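Local coordinates for protein peptidase M42 (Thaumarchaeota archaeon SCGC AB-539-E09, PDB 5DS0) that probably removes amino acids from the N-termini of peptides as a dinuclear-metal TET aminopeptidase of family M42, assembled from twelve subunits, at residues Ala178-Ile183 and His323-Val328. Residues are numbered along the deposited sequence; the frame is centred on the assembly and turned at random.
Sequences AFDDRI and HIHSHV. With CO (cobalt (II) ion), chain U; CO (cobalt (II) ion), chain T.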
ATOM      1  N   ALA C 178      19.677  30.407  20.304  1.00 31.12           N
ATOM      2  CA  ALA C 178      20.276  31.396  19.417  1.00 31.15           C
ATOM      3  C   ALA C 178      21.796  31.349  19.293  1.00 31.39           C
ATOM      4  O   ALA C 178      22.393  32.297  18.779  1.00 32.36           O
ATOM      5  CB  ALA C 178      19.819  32.789  19.816  1.00 31.49           C
ATOM      6  N   PHE C 179      22.436  30.262  19.723  1.00 31.40           N
ATOM      7  CA  PHE C 179      23.865  30.125  19.477  1.00 31.33           C
ATOM      8  C   PHE C 179      24.137  30.340  17.990  1.00 30.69           C
ATOM      9  O   PHE C 179      25.122  30.965  17.641  1.00 31.39           O
ATOM     10  CB  PHE C 179      24.390  28.769  19.913  1.00 31.63           C
ATOM     11  CG  PHE C 179      24.441  28.587  21.400  1.00 32.29           C
ATOM     12  CD1 PHE C 179      25.003  29.551  22.214  1.00 32.91           C
ATOM     13  CD2 PHE C 179      23.965  27.430  21.984  1.00 32.55           C
ATOM     14  CE1 PHE C 179      25.062  29.374  23.579  1.00 32.92           C
ATOM     15  CE2 PHE C 179      24.026  27.251  23.351  1.00 32.67           C
ATOM     16  CZ  PHE C 179      24.565  28.230  24.148  1.00 32.90           C
ATOM     17  N   ASP C 180      23.255  29.826  17.139  1.00 29.65           N
ATOM     18  CA  ASP C 180      23.302  30.064  15.715  1.00 29.19           C
ATOM     19  C   ASP C 180      22.596  31.376  15.463  1.00 29.86           C
ATOM     20  O   ASP C 180      21.369  31.404  15.483  1.00 30.85           O
ATOM     21  CB  ASP C 180      22.575  28.922  15.003  1.00 28.67           C
ATOM     22  CG  ASP C 180      22.531  29.081  13.503  1.00 28.31           C
ATOM     23  OD1 ASP C 180      23.264  29.934  12.946  1.00 28.36           O
ATOM     24  OD2 ASP C 180      21.750  28.331  12.871  1.00 28.04           O
ATOM     25  N   ASP C 181      23.314  32.476  15.218  1.00 30.15           N
ATOM     26  CA  ASP C 181      24.771  32.528  15.128  1.00 30.11           C
ATOM     27  C   ASP C 181      25.328  33.684  15.976  1.00 30.46           C
ATOM     28  O   ASP C 181      26.264  34.381  15.585  1.00 30.32           O
ATOM     29  CB  ASP C 181      25.178  32.663  13.671  1.00 30.37           C
ATOM     30  CG  ASP C 181      26.688  32.566  13.446  1.00 30.52           C
ATOM     31  OD1 ASP C 181      27.412  32.017  14.304  1.00 30.61           O
ATOM     32  OD2 ASP C 181      27.125  33.044  12.380  1.00 30.67           O
ATOM     33  N   ARG C 182      24.749  33.865  17.156  1.00 30.94           N
ATOM     34  CA  ARG C 182      25.191  34.912  18.061  1.00 31.48           C
ATOM     35  C   ARG C 182      26.514  34.528  18.684  1.00 32.52           C
ATOM     36  O   ARG C 182      27.297  35.409  19.057  1.00 33.81           O
ATOM     37  CB  ARG C 182      24.128  35.222  19.108  1.00 31.01           C
ATOM     38  CG  ARG C 182      22.973  36.002  18.494  1.00 30.85           C
ATOM     39  CD  ARG C 182      21.781  36.176  19.415  1.00 30.59           C
ATOM     40  NE  ARG C 182      20.578  36.491  18.655  1.00 30.53           N
ATOM     41  CZ  ARG C 182      19.346  36.528  19.157  1.00 30.85           C
ATOM     42  NH1 ARG C 182      19.131  36.309  20.447  1.00 30.91           N
ATOM     43  NH2 ARG C 182      18.314  36.797  18.363  1.00 31.24           N
ATOM     44  N   ILE C 183      26.803  33.232  18.748  1.00 32.82           N
ATOM     45  CA  ILE C 183      28.110  32.806  19.201  1.00 33.62           C
ATOM     46  C   ILE C 183      29.171  33.232  18.191  1.00 33.77           C
ATOM     47  O   ILE C 183      30.275  33.601  18.583  1.00 35.13           O
ATOM     48  CB  ILE C 183      28.193  31.290  19.479  1.00 33.82           C
ATOM     49  CG1 ILE C 183      29.407  30.972  20.346  1.00 34.14           C
ATOM     50  CG2 ILE C 183      28.290  30.495  18.194  1.00 33.92           C
ATOM     51  CD1 ILE C 183      29.340  31.554  21.755  1.00 34.99           C
ATOM     52  N   HIS C 323      22.093  20.571  18.783  1.00 33.14           N
ATOM     53  CA  HIS C 323      20.692  20.970  18.764  1.00 33.79           C
ATOM     54  C   HIS C 323      20.428  22.420  18.337  1.00 33.71           C
ATOM     55  O   HIS C 323      19.703  23.169  19.016  1.00 34.49           O
ATOM     56  CB  HIS C 323      20.047  20.680  20.124  1.00 34.02           C
ATOM     57  CG  HIS C 323      20.549  19.427  20.766  1.00 34.54           C
ATOM     58  ND1 HIS C 323      20.407  18.187  20.189  1.00 35.19           N
ATOM     59  CD2 HIS C 323      21.207  19.227  21.934  1.00 34.69           C
ATOM     60  CE1 HIS C 323      20.963  17.278  20.969  1.00 36.00           C
ATOM     61  NE2 HIS C 323      21.449  17.881  22.038  1.00 35.20           N
ATOM     62  N   ILE C 324      20.991  22.810  17.203  1.00 33.57           N
ATOM     63  CA  ILE C 324      20.693  24.126  16.649  1.00 33.55           C
ATOM     64  C   ILE C 324      19.285  24.137  16.044  1.00 33.99           C
ATOM     65  O   ILE C 324      18.660  23.095  15.930  1.00 33.68           O
ATOM     66  CB  ILE C 324      21.710  24.557  15.591  1.00 34.02           C
ATOM     67  CG1 ILE C 324      21.713  23.585  14.416  1.00 35.72           C
ATOM     68  CG2 ILE C 324      23.092  24.642  16.204  1.00 33.87           C
ATOM     69  CD1 ILE C 324      22.396  24.138  13.178  1.00 36.42           C
ATOM     70  N   HIS C 325      18.795  25.329  15.688  1.00 33.52           N
ATOM     71  CA  HIS C 325      17.454  25.494  15.150  1.00 34.22           C
ATOM     72  C   HIS C 325      16.410  24.800  16.042  1.00 34.64           C
ATOM     73  O   HIS C 325      15.477  24.154  15.562  1.00 36.03           O
ATOM     74  CB  HIS C 325      17.386  24.966  13.713  1.00 35.18           C
ATOM     75  CG  HIS C 325      18.086  25.836  12.712  1.00 35.02           C
ATOM     76  ND1 HIS C 325      17.605  26.022  11.435  1.00 36.17           N
ATOM     77  CD2 HIS C 325      19.222  26.574  12.799  1.00 33.58           C
ATOM     78  CE1 HIS C 325      18.417  26.830  10.776  1.00 35.80           C
ATOM     79  NE2 HIS C 325      19.395  27.192  11.585  1.00 34.01           N
ATOM     80  N   SER C 326      16.589  24.945  17.348  1.00 34.10           N
ATOM     81  CA  SER C 326      15.665  24.410  18.330  1.00 34.34           C
ATOM     82  C   SER C 326      15.685  25.321  19.566  1.00 32.33           C
ATOM     83  O   SER C 326      16.478  26.237  19.643  1.00 31.41           O
ATOM     84  CB  SER C 326      16.024  22.943  18.660  1.00 35.58           C
ATOM     85  OG  SER C 326      16.875  22.806  19.793  1.00 35.96           O
ATOM     86  N   HIS C 327      14.810  25.071  20.527  1.00 31.66           N
ATOM     87  CA  HIS C 327      14.722  25.946  21.698  1.00 30.54           C
ATOM     88  C   HIS C 327      15.996  26.008  22.513  1.00 29.20           C
ATOM     89  O   HIS C 327      16.310  27.041  23.095  1.00 29.27           O
ATOM     90  CB  HIS C 327      13.561  25.538  22.614  1.00 30.80           C
ATOM     91  CG  HIS C 327      12.255  26.116  22.196  1.00 31.63           C
ATOM     92  ND1 HIS C 327      11.679  25.839  20.976  1.00 32.69           N
ATOM     93  CD2 HIS C 327      11.419  26.974  22.822  1.00 32.11           C
ATOM     94  CE1 HIS C 327      10.544  26.504  20.868  1.00 33.44           C
ATOM     95  NE2 HIS C 327      10.359  27.194  21.979  1.00 33.27           N
ATOM     96  N   VAL C 328      16.717  24.908  22.594  1.00 28.36           N
ATOM     97  CA  VAL C 328      17.871  24.867  23.460  1.00 27.70           C
ATOM     98  C   VAL C 328      18.976  24.026  22.854  1.00 27.26           C
ATOM     99  O   VAL C 328      18.755  22.919  22.384  1.00 27.29           O
ATOM    100  CB  VAL C 328      17.472  24.414  24.894  1.00 27.86           C
ATOM    101  CG1 VAL C 328      16.722  23.100  24.879  1.00 28.34           C
ATOM    102  CG2 VAL C 328      18.685  24.321  25.803  1.00 27.78           C
TER
HETATM  103 CO    CO U 402      21.021  28.526  11.164  1.00 29.98          CO
HETATM  104 CO    CO T 401      23.455  30.133  10.966  1.00 22.75          CO
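Asp180 and His325 meet at one cobalt ion: Asp180 OD2 binds it at 1.9 Å and His325 NE2 at 2.1 Å. The 2.9 Å between Asp180 OD2 and His325 NE2 is therefore the spacing of two ligands of one metal, not a hydrogen bond. The carboxylate oxygen lies at the edge of the imidazole and in its plane, and the two flat groups are turned only 18° from each other. Asp180 reaches the ions with CG anti to its backbone nitrogen (chi1 179°), and the other carboxylate oxygen, OD1, holds the second cobalt at 2.0 Å. One side chain thus bridges the pair. The peptide bond between Asp180 and Asp181 is cis, a feature known at the bridging aspartate of related dinuclear aminopeptidases. His325, on the loop between strands 314-322 and 329-332, swings its ring beside its own nitrogen (chi1 -72°), and ND1 hydrogen-bonds to Gly90 O, which steadies the ring's rotation. Next to it, Ile324 brings CD1 to 4.3 Å from Asp180 OD2, a loose apolar flank. Glu215 completes the protein ligands of the shared ion; His66, Glu214 and Glu237 join Asp180 at the other. With ND1 donating to a carbonyl, NE2 is presented to the metal without a proton, and the syn-syn bridging carboxylate keeps both ions close together, consistent with a co-catalytic centre for peptide hydrolysis.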